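Local coordinates for protein phosphoribosylaminoimidazole-succinocarboxamide synthase (Pyrococcus horikoshii, PDB 3U55) that catalyses the ATP-dependent joining of L-aspartate to the carboxylate of 5-amino-1-(5-phosphoribosyl)imidazole-4-carboxylate, giving SAICAR in de novo purine biosynthesis, at residues I65-I70 and I186-E191; E89-N94 and I116-Y121. All blocks are in the same frame, centred on the assembly; numbering follows the deposited sequence.

Contact 1: I65-I70 and I186-E191; sequences IKTHFI and IVLADE
A single beta bridge, Thr67 with Leu188, joins the chain leading into strand 69-72 to strand 186-188, an outer piece of the six-stranded sheet. Two backbone bonds define it: Leu188 N gives to Lys66 O at 2.9 Å, nearly straight at 165°, and His68 N gives to Leu188 O at 2.7 Å. A water donates to both Lys66 O and Ile186 O, linking the two backbones beside the bridge. Beyond the bridge the imidazole of His68 takes over. Its CG stands between backbone N and carbonyl carbon (chi1 72°), which lays the ring over Ala189, whose CA sits 3.5 Å from the ring centroid and only 3° off the normal, a CH-pi contact over the face. At the ring edge NE2 makes a weak bond of 2.8 Å to Asp190 O. With an alanine in place of His68, Ala189 CA would probably lose its ring cover and Asp190 O its NE2 donor. In the SAICAR synthetase fold this bridge connects the smaller four-stranded antiparallel sheet, which contains strand 69-72, with the larger sheet, and the ring of Phe57 of helix 45-62 also meets the His68 ring steeply. Val187 CG1 packs against the Thr67-His68 peptide, 3.3 Å from Thr67 C. Thr67 OG1 accepts from Phe69 N, an ST turn just at the start of strand 69-72.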
loop_
_atom_site.group_PDB
_atom_site.type_symbol
_atom_site.label_atom_id
_atom_site.label_comp_id
_atom_site.label_asym_id
_atom_site.label_seq_id
_atom_site.Cartn_x
_atom_site.Cartn_y
_atom_site.Cartn_z
ATOM N N ILE A 65 -15.421 -16.905 15.210
ATOM C CA ILE A 65 -14.203 -16.766 14.402
ATOM C C ILE A 65 -13.469 -18.098 14.354
ATOM O O ILE A 65 -13.162 -18.672 15.400
ATOM C CB ILE A 65 -13.236 -15.675 14.970
ATOM C CG1 ILE A 65 -13.939 -14.317 15.103
ATOM C CG2 ILE A 65 -11.963 -15.560 14.110
ATOM C CD1 ILE A 65 -14.431 -13.734 13.789
ATOM N N LYS A 66 -13.193 -18.591 13.146
ATOM C CA LYS A 66 -12.383 -19.798 12.983
ATOM C C LYS A 66 -10.915 -19.495 13.232
ATOM O O LYS A 66 -10.338 -18.644 12.559
ATOM C CB LYS A 66 -12.546 -20.388 11.578
ATOM C CG LYS A 66 -13.840 -21.129 11.351
ATOM C CD LYS A 66 -13.770 -21.960 10.068
ATOM C CE LYS A 66 -15.159 -22.331 9.590
ATOM N NZ LYS A 66 -15.837 -21.150 8.991
ATOM N N THR A 67 -10.318 -20.190 14.201
ATOM C CA THR A 67 -8.896 -20.025 14.505
ATOM C C THR A 67 -8.180 -21.366 14.440
ATOM O O THR A 67 -8.822 -22.426 14.456
ATOM C CB THR A 67 -8.636 -19.410 15.898
ATOM O OG1 THR A 67 -8.770 -20.416 16.912
ATOM C CG2 THR A 67 -9.572 -18.236 16.193
ATOM N N HIS A 68 -6.854 -21.322 14.382
ATOM C CA HIS A 68 -6.067 -22.550 14.317
ATOM C C HIS A 68 -5.901 -23.243 15.681
ATOM O O HIS A 68 -5.285 -24.303 15.764
ATOM C CB HIS A 68 -4.727 -22.325 13.591
ATOM C CG HIS A 68 -3.712 -21.533 14.365
ATOM N ND1 HIS A 68 -2.369 -21.549 14.045
ATOM C CD2 HIS A 68 -3.835 -20.697 15.423
ATOM C CE1 HIS A 68 -1.711 -20.760 14.876
ATOM N NE2 HIS A 68 -2.577 -20.233 15.724
ATOM N N PHE A 69 -6.462 -22.653 16.734
ATOM C CA PHE A 69 -6.300 -23.193 18.082
ATOM C C PHE A 69 -7.022 -24.532 18.269
ATOM O O PHE A 69 -8.226 -24.627 18.044
ATOM C CB PHE A 69 -6.761 -22.191 19.150
ATOM C CG PHE A 69 -6.681 -22.731 20.560
ATOM C CD1 PHE A 69 -5.444 -23.000 21.149
ATOM C CD2 PHE A 69 -7.840 -22.982 21.291
ATOM C CE1 PHE A 69 -5.361 -23.508 22.451
ATOM C CE2 PHE A 69 -7.770 -23.492 22.594
ATOM C CZ PHE A 69 -6.528 -23.753 23.174
ATOM N N ILE A 70 -6.275 -25.549 18.685
ATOM C CA ILE A 70 -6.859 -26.852 19.040
ATOM C C ILE A 70 -6.787 -27.088 20.556
ATOM O O ILE A 70 -7.807 -27.348 21.197
ATOM C CB ILE A 70 -6.208 -28.023 18.253
ATOM C CG1 ILE A 70 -6.497 -27.876 16.749
ATOM C CG2 ILE A 70 -6.719 -29.387 18.770
ATOM C CD1 ILE A 70 -5.712 -28.826 15.852
ATOM N N ILE A 186 -11.142 -19.845 5.492
ATOM C CA ILE A 186 -10.058 -18.978 5.939
ATOM C C ILE A 186 -10.014 -18.950 7.466
ATOM O O ILE A 186 -11.004 -18.619 8.133
ATOM C CB ILE A 186 -10.191 -17.567 5.322
ATOM C CG1 ILE A 186 -10.110 -17.675 3.792
ATOM C CG2 ILE A 186 -9.110 -16.615 5.877
ATOM C CD1 ILE A 186 -10.462 -16.405 3.045
ATOM N N VAL A 187 -8.850 -19.299 7.996
ATOM C CA VAL A 187 -8.660 -19.559 9.417
ATOM C C VAL A 187 -7.579 -18.640 10.000
ATOM O O VAL A 187 -6.495 -18.509 9.432
ATOM C CB VAL A 187 -8.267 -21.044 9.636
ATOM C CG1 VAL A 187 -8.021 -21.341 11.105
ATOM C CG2 VAL A 187 -9.352 -21.976 9.071
ATOM N N LEU A 188 -7.899 -18.013 11.129
ATOM C CA LEU A 188 -6.959 -17.155 11.851
ATOM C C LEU A 188 -5.847 -17.997 12.474
ATOM O O LEU A 188 -6.121 -18.983 13.171
ATOM C CB LEU A 188 -7.694 -16.362 12.934
ATOM C CG LEU A 188 -6.844 -15.368 13.719
ATOM C CD1 LEU A 188 -6.231 -14.368 12.761
ATOM C CD2 LEU A 188 -7.669 -14.666 14.788
ATOM N N ALA A 189 -4.600 -17.608 12.220
ATOM C CA ALA A 189 -3.435 -18.380 12.667
ATOM C C ALA A 189 -2.492 -17.555 13.547
ATOM O O ALA A 189 -2.936 -16.624 14.224
ATOM C CB ALA A 189 -2.698 -18.964 11.458
ATOM N N ASP A 190 -1.204 -17.914 13.548
ATOM C CA ASP A 190 -0.171 -17.218 14.330
ATOM C C ASP A 190 -0.585 -17.042 15.803
ATOM O O ASP A 190 -1.089 -17.991 16.425
ATOM C CB ASP A 190 0.235 -15.882 13.661
ATOM C CG ASP A 190 1.575 -15.353 14.166
ATOM O OD1 ASP A 190 1.617 -14.216 14.683
ATOM O OD2 ASP A 190 2.587 -16.077 14.060
ATOM N N GLU A 191 -0.380 -15.843 16.349
ATOM C CA GLU A 191 -0.604 -15.574 17.773
ATOM C C GLU A 191 -1.382 -14.278 17.969
ATOM O O GLU A 191 -1.501 -13.467 17.042
ATOM C CB GLU A 191 0.744 -15.477 18.516
ATOM C CG GLU A 191 1.547 -14.217 18.178
ATOM C CD GLU A 191 2.860 -14.097 18.945
ATOM O OE1 GLU A 191 2.840 -13.817 20.163
ATOM O OE2 GLU A 191 3.920 -14.263 18.313
HETATM O O HOH W 1 -11.251 -16.996 10.481
#

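Contact 2: E89-N94 and I116-Y121; sequences EVVVRN and IVELYY. With SO4 (sulfate ion), chain B.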
loop_
_atom_site.group_PDB
_atom_site.type_symbol
_atom_site.label_atom_id
_atom_site.label_comp_id
_atom_site.label_asym_id
_atom_site.label_seq_id
_atom_site.Cartn_x
_atom_site.Cartn_y
_atom_site.Cartn_z
ATOM N N GLU A 89 0.712 -10.396 6.373
ATOM C CA GLU A 89 0.467 -9.872 7.705
ATOM C C GLU A 89 -0.651 -8.841 7.559
ATOM O O GLU A 89 -0.560 -7.937 6.733
ATOM C CB GLU A 89 1.738 -9.259 8.295
ATOM C CG GLU A 89 2.779 -10.320 8.670
ATOM C CD GLU A 89 4.129 -9.740 9.072
ATOM O OE1 GLU A 89 5.067 -10.540 9.272
ATOM O OE2 GLU A 89 4.255 -8.499 9.186
ATOM N N VAL A 90 -1.717 -9.017 8.330
ATOM C CA VAL A 90 -2.900 -8.162 8.221
ATOM C C VAL A 90 -2.950 -7.303 9.471
ATOM O O VAL A 90 -3.084 -7.817 10.582
ATOM C CB VAL A 90 -4.191 -8.993 8.064
ATOM C CG1 VAL A 90 -5.423 -8.089 7.896
ATOM C CG2 VAL A 90 -4.069 -9.942 6.871
ATOM N N VAL A 91 -2.813 -5.996 9.285
ATOM C CA VAL A 91 -2.749 -5.078 10.417
ATOM C C VAL A 91 -4.037 -4.241 10.506
ATOM O O VAL A 91 -4.420 -3.586 9.537
ATOM C CB VAL A 91 -1.497 -4.169 10.311
ATOM C CG1 VAL A 91 -1.433 -3.212 11.485
ATOM C CG2 VAL A 91 -0.208 -5.022 10.210
ATOM N N VAL A 92 -4.697 -4.274 11.661
ATOM C CA VAL A 92 -5.877 -3.437 11.903
ATOM C C VAL A 92 -5.485 -2.341 12.886
ATOM O O VAL A 92 -4.870 -2.626 13.900
ATOM C CB VAL A 92 -7.083 -4.253 12.455
ATOM C CG1 VAL A 92 -8.325 -3.363 12.614
ATOM C CG2 VAL A 92 -7.430 -5.403 11.531
ATOM N N ARG A 93 -5.845 -1.095 12.582
ATOM C CA ARG A 93 -5.420 0.046 13.403
ATOM C C ARG A 93 -6.622 0.926 13.775
ATOM O O ARG A 93 -7.398 1.339 12.908
ATOM C CB ARG A 93 -4.330 0.861 12.676
ATOM C CG ARG A 93 -3.429 0.018 11.721
ATOM C CD ARG A 93 -2.257 0.816 11.105
ATOM N NE ARG A 93 -1.212 0.989 12.099
ATOM C CZ ARG A 93 0.030 0.518 12.036
ATOM N NH1 ARG A 93 0.497 -0.151 10.978
ATOM N NH2 ARG A 93 0.827 0.754 13.058
ATOM N N ASN A 94 -6.759 1.184 15.077
ATOM C CA ASN A 94 -7.821 2.021 15.639
ATOM C C ASN A 94 -7.298 3.390 16.069
ATOM O O ASN A 94 -8.021 4.401 16.021
ATOM C CB ASN A 94 -8.420 1.331 16.859
ATOM C CG ASN A 94 -9.056 0.003 16.523
ATOM O OD1 ASN A 94 -9.937 -0.078 15.656
ATOM N ND2 ASN A 94 -8.622 -1.048 17.208
ATOM N N ILE A 116 -8.412 1.254 10.149
ATOM C CA ILE A 116 -7.623 1.068 8.925
ATOM C C ILE A 116 -7.170 -0.396 8.866
ATOM O O ILE A 116 -6.753 -0.956 9.876
ATOM C CB ILE A 116 -6.381 2.009 8.908
ATOM C CG1 ILE A 116 -6.811 3.461 8.674
ATOM C CG2 ILE A 116 -5.356 1.568 7.842
ATOM C CD1 ILE A 116 -5.689 4.485 8.849
ATOM N N VAL A 117 -7.264 -1.014 7.695
ATOM C CA VAL A 117 -6.705 -2.365 7.506
ATOM C C VAL A 117 -5.594 -2.265 6.473
ATOM O O VAL A 117 -5.787 -1.686 5.398
ATOM C CB VAL A 117 -7.777 -3.402 7.056
ATOM C CG1 VAL A 117 -7.160 -4.806 6.887
ATOM C CG2 VAL A 117 -8.933 -3.452 8.051
ATOM N N GLU A 118 -4.424 -2.799 6.821
ATOM C CA GLU A 118 -3.271 -2.791 5.929
ATOM C C GLU A 118 -2.836 -4.217 5.666
ATOM O O GLU A 118 -2.837 -5.057 6.574
ATOM C CB GLU A 118 -2.102 -2.008 6.533
ATOM C CG GLU A 118 -2.383 -0.518 6.730
ATOM C CD GLU A 118 -1.348 0.176 7.605
ATOM O OE1 GLU A 118 -0.491 -0.501 8.213
ATOM O OE2 GLU A 118 -1.408 1.415 7.710
ATOM N N LEU A 119 -2.483 -4.490 4.415
ATOM C CA LEU A 119 -1.951 -5.802 4.041
ATOM C C LEU A 119 -0.461 -5.679 3.784
ATOM O O LEU A 119 -0.024 -4.762 3.086
ATOM C CB LEU A 119 -2.643 -6.322 2.778
ATOM C CG LEU A 119 -4.176 -6.384 2.813
ATOM C CD1 LEU A 119 -4.749 -6.704 1.433
ATOM C CD2 LEU A 119 -4.630 -7.419 3.834
ATOM N N TYR A 120 0.307 -6.604 4.354
ATOM C CA TYR A 120 1.748 -6.667 4.142
ATOM C C TYR A 120 2.111 -8.017 3.563
ATOM O O TYR A 120 1.625 -9.052 4.010
ATOM C CB TYR A 120 2.529 -6.410 5.434
ATOM C CG TYR A 120 2.366 -4.999 5.929
ATOM C CD1 TYR A 120 3.260 -3.999 5.543
ATOM C CD2 TYR A 120 1.299 -4.654 6.764
ATOM C CE1 TYR A 120 3.103 -2.692 5.970
ATOM C CE2 TYR A 120 1.135 -3.348 7.204
ATOM C CZ TYR A 120 2.043 -2.374 6.807
ATOM O OH TYR A 120 1.884 -1.080 7.231
ATOM N N TYR A 121 2.941 -7.982 2.536
ATOM C CA TYR A 121 3.419 -9.199 1.895
ATOM C C TYR A 121 4.587 -9.774 2.698
ATOM O O TYR A 121 5.618 -9.124 2.841
ATOM C CB TYR A 121 3.828 -8.875 0.458
ATOM C CG TYR A 121 4.551 -9.978 -0.283
ATOM C CD1 TYR A 121 4.167 -11.314 -0.149
ATOM C CD2 TYR A 121 5.604 -9.677 -1.145
ATOM C CE1 TYR A 121 4.839 -12.333 -0.847
ATOM C CE2 TYR A 121 6.271 -10.681 -1.843
ATOM C CZ TYR A 121 5.889 -11.999 -1.686
ATOM O OH TYR A 121 6.563 -12.980 -2.390
HETATM S S SO4 B . 4.004 -1.149 12.794
HETATM O O1 SO4 B . 3.194 0.008 13.132
HETATM O O2 SO4 B . 4.055 -2.081 13.915
HETATM O O3 SO4 B . 3.413 -1.785 11.616
HETATM O O4 SO4 B . 5.364 -0.719 12.496
#
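Glu118 OE1 is gripped from opposite faces of its carboxylate, by Arg93 NH1 in a salt bridge of 3.0 Å and by Tyr120 OH, which donates to it at 2.6 Å. The arginine arrives on the syn side, with OE1 close to its guanidinium plane, although guanidinium and carboxylate planes are turned 54° apart; the tyrosine hydroxyl comes from above the carboxylate. The chain of Arg93 is bent at the CG-CD bond (chi3 76°), which helps to turn the guanidinium to this point, and its other terminal nitrogen, NH2, bonds a sulfate at O1, while NH1 makes only a weak bond to O3. Ser99 N and Arg198 also hold that sulfate. The carboxylate probably helps to fix the rotation of the guanidinium and balances part of its charge. Beside this polar group, Val91 CG2 lies 3.7 Å from Tyr120 CE2, meeting the ring obliquely.

Six backbone bonds lock the strands, paired at Glu89-Tyr120, Val91-Glu118 and Arg93-Ile116. The segment axes approach to 4.7 Å and run antiparallel at 161°. On the face opposite the salt bridge, Val90 CG1 meets Val117 CG1 at 3.8 Å, and Val90 CG2 runs alongside Leu119 CD2. Helix 143-165 packs on Val92 and Val117 there; His135 of the second subunit packs on Ile116 and Glu118, and its Tyr134 on Val117. The result is a regular antiparallel pair in the larger sheet of the SAICAR synthetase fold, with one face toward a helix and the other carrying a bound sulfate, probably from the crystallisation liquor, consistent with a pocket suited to anions.

In the fold
From the N terminus, the chain passes through the first strands and helix 45-62 before reaching 65-70, the first half of contact 1. It then runs through strands 69-72 and 77-81 into strand 84-93, and contact 2 closes the short loop between 89-94 and 116-121. Helix 143-165 and strand 169-180 follow before 186-191 returns to 65-70, so contact 2 is nested inside the much longer loop closed by contact 1. Their centres lie about 17 Å apart and their nearest atoms about 7 Å, without touching. Strand 169-180 pairs with both 84-93 and 186-188, placing both contacts on the larger sheet; contact 1 additionally ties in the four-stranded one.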